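Local structure of Succinylglutamatedesuccinylase/aspartoacylase (Rhodobacter sphaeroides 2.4.1, 3CDX) at residues Gly60-Asp65 / Ser145-Thr150. The protein is probably a metal-dependent hydrolase of the succinylglutamate desuccinylase/aspartoacylase family, cleaving non-peptide amide or ester bonds. Sequence-based numbering, arbitrary orientation.
Sequences GGVHGD and SVDMHT. With CA (calcium ion), chain G.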
loop_
_atom_site.group_PDB
_atom_site.type_symbol
_atom_site.label_atom_id
_atom_site.label_comp_id
_atom_site.label_asym_id
_atom_site.label_seq_id
_atom_site.Cartn_x
_atom_site.Cartn_y
_atom_site.Cartn_z
ATOM N N GLY A 60 4.145 -3.314 -29.441
ATOM C CA GLY A 60 4.012 -2.084 -28.683
ATOM C C GLY A 60 3.554 -2.368 -27.256
ATOM O O GLY A 60 3.097 -3.471 -26.955
ATOM N N GLY A 61 3.711 -1.387 -26.373
ATOM C CA GLY A 61 3.152 -1.470 -25.018
ATOM C C GLY A 61 3.845 -2.509 -24.158
ATOM O O GLY A 61 3.262 -3.038 -23.220
ATOM N N VAL A 62 5.119 -2.782 -24.462
ATOM C CA VAL A 62 5.933 -3.625 -23.593
ATOM C C VAL A 62 6.039 -2.946 -22.232
ATOM O O VAL A 62 6.065 -3.613 -21.202
ATOM C CB VAL A 62 7.310 -3.910 -24.245
ATOM C CG1 VAL A 62 8.376 -4.327 -23.210
ATOM C CG2 VAL A 62 7.131 -4.994 -25.347
ATOM N N HIS A 63 6.094 -1.607 -22.257
ATOM C CA HIS A 63 5.908 -0.769 -21.084
ATOM C C HIS A 63 4.557 -0.087 -21.196
ATOM O O HIS A 63 4.194 0.419 -22.258
ATOM C CB HIS A 63 7.058 0.246 -20.945
ATOM C CG HIS A 63 8.365 -0.393 -20.567
ATOM N ND1 HIS A 63 9.558 -0.080 -21.180
ATOM C CD2 HIS A 63 8.659 -1.353 -19.654
ATOM C CE1 HIS A 63 10.534 -0.817 -20.669
ATOM N NE2 HIS A 63 10.018 -1.591 -19.730
ATOM N N GLY A 64 3.784 -0.132 -20.122
ATOM C CA GLY A 64 2.401 0.315 -20.181
ATOM C C GLY A 64 2.226 1.798 -20.479
ATOM O O GLY A 64 1.182 2.197 -21.033
ATOM N N ASP A 65 3.229 2.598 -20.120
ATOM C CA ASP A 65 3.182 4.065 -20.282
ATOM C C ASP A 65 3.855 4.576 -21.572
ATOM O O ASP A 65 4.143 5.753 -21.710
ATOM C CB ASP A 65 3.787 4.780 -19.052
ATOM C CG ASP A 65 5.258 4.424 -18.805
ATOM O OD1 ASP A 65 5.793 3.443 -19.365
ATOM O OD2 ASP A 65 5.884 5.121 -17.997
ATOM N N SER A 145 11.940 -7.526 -36.447
ATOM C CA SER A 145 11.123 -6.974 -35.359
ATOM C C SER A 145 11.333 -5.473 -35.204
ATOM O O SER A 145 12.478 -4.974 -35.229
ATOM C CB SER A 145 11.430 -7.697 -34.030
ATOM O OG SER A 145 11.189 -6.855 -32.882
ATOM N N VAL A 146 10.213 -4.767 -35.077
ATOM C CA VAL A 146 10.192 -3.368 -34.636
ATOM C C VAL A 146 9.471 -3.333 -33.263
ATOM O O VAL A 146 8.293 -3.633 -33.140
ATOM C CB VAL A 146 9.528 -2.385 -35.638
ATOM C CG1 VAL A 146 9.755 -0.923 -35.185
ATOM C CG2 VAL A 146 10.088 -2.594 -37.092
ATOM N N ASP A 147 10.232 -3.031 -32.230
ATOM C CA ASP A 147 9.693 -2.947 -30.885
ATOM C C ASP A 147 9.566 -1.464 -30.542
ATOM O O ASP A 147 10.564 -0.720 -30.455
ATOM C CB ASP A 147 10.575 -3.783 -29.901
ATOM C CG ASP A 147 9.992 -3.861 -28.485
ATOM O OD1 ASP A 147 8.738 -3.802 -28.292
ATOM O OD2 ASP A 147 10.826 -3.930 -27.557
ATOM N N MET A 148 8.323 -1.009 -30.439
ATOM C CA MET A 148 8.067 0.424 -30.295
ATOM C C MET A 148 8.000 0.938 -28.825
ATOM O O MET A 148 7.110 0.560 -28.020
ATOM C CB MET A 148 6.783 0.774 -31.059
ATOM C CG MET A 148 6.811 0.400 -32.590
ATOM S SD MET A 148 5.426 0.952 -33.631
ATOM C CE MET A 148 5.796 2.659 -33.891
ATOM N N HIS A 149 8.930 1.832 -28.511
ATOM C CA HIS A 149 9.075 2.386 -27.191
ATOM C C HIS A 149 9.033 3.910 -27.221
ATOM O O HIS A 149 9.089 4.533 -28.307
ATOM C CB HIS A 149 10.414 1.902 -26.583
ATOM C CG HIS A 149 10.407 0.446 -26.219
ATOM N ND1 HIS A 149 10.161 -0.005 -24.938
ATOM C CD2 HIS A 149 10.572 -0.660 -26.980
ATOM C CE1 HIS A 149 10.179 -1.324 -24.920
ATOM N NE2 HIS A 149 10.445 -1.749 -26.144
ATOM N N THR A 150 8.959 4.491 -26.020
ATOM C CA THR A 150 9.183 5.907 -25.771
ATOM C C THR A 150 9.840 5.958 -24.395
ATOM O O THR A 150 10.045 4.904 -23.776
ATOM C CB THR A 150 7.872 6.736 -25.701
ATOM O OG1 THR A 150 7.176 6.439 -24.472
ATOM C CG2 THR A 150 6.948 6.471 -26.887
HETATM CA CA CA G . 10.346 1.235 -22.996
HETATM O O HOH W 1 4.491 1.400 -27.282
HETATM O O HOH W 2 7.076 -2.166 -27.033
HETATM O O HOH W 3 6.867 -0.127 -24.782
HETATM O O HOH W 4 4.693 7.448 -24.604
#
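His63 and His149 meet at the calcium ion, and this is the tight part of the contact. Each ring offers ND1, 2.4 Å from the metal for His63 ND1 and 2.3 Å for His149 ND1; Glu66 supplies the carboxylate of the site, while Asp113 takes the NE2 of His63. The ring planes meet at 72°, ND1 of His63 lying at the edge of the His149 ring. CG of His149 lies anti to its own carbonyl carbon (chi1 -71°), which carries the ring across to the loop. On the side of the ring away from the calcium, His149 NE2 donates to Asp147 OD2 at 2.6 Å; the acceptor lies in the ring plane, but the carboxylate is met well above its own plane. Asp147 is a second-shell residue, its OD1 hydrogen-bonded to Thr59 OG1, and an asparagine in its place would probably weaken the hold on NE2 and leave the ring freer to turn away from the metal. Val62 lies across both side chains, CG1 3.9 Å from His149 CE1 and CG2 3.6 Å from Asp147 OD1.

Toward Gly60 and Gly61 the fit is looser and watery, though still buried. No direct hydrogen bond joins the two segments; one water links Gly61 N to Met148 O, and another takes in Val62 N and Asp147 OD1. The loop after strand 55-60, with strand 144-148 parallel to it and the residues that follow, thus builds an HxxE...H metal site like that of M14-type zinc hydrolases, here holding calcium.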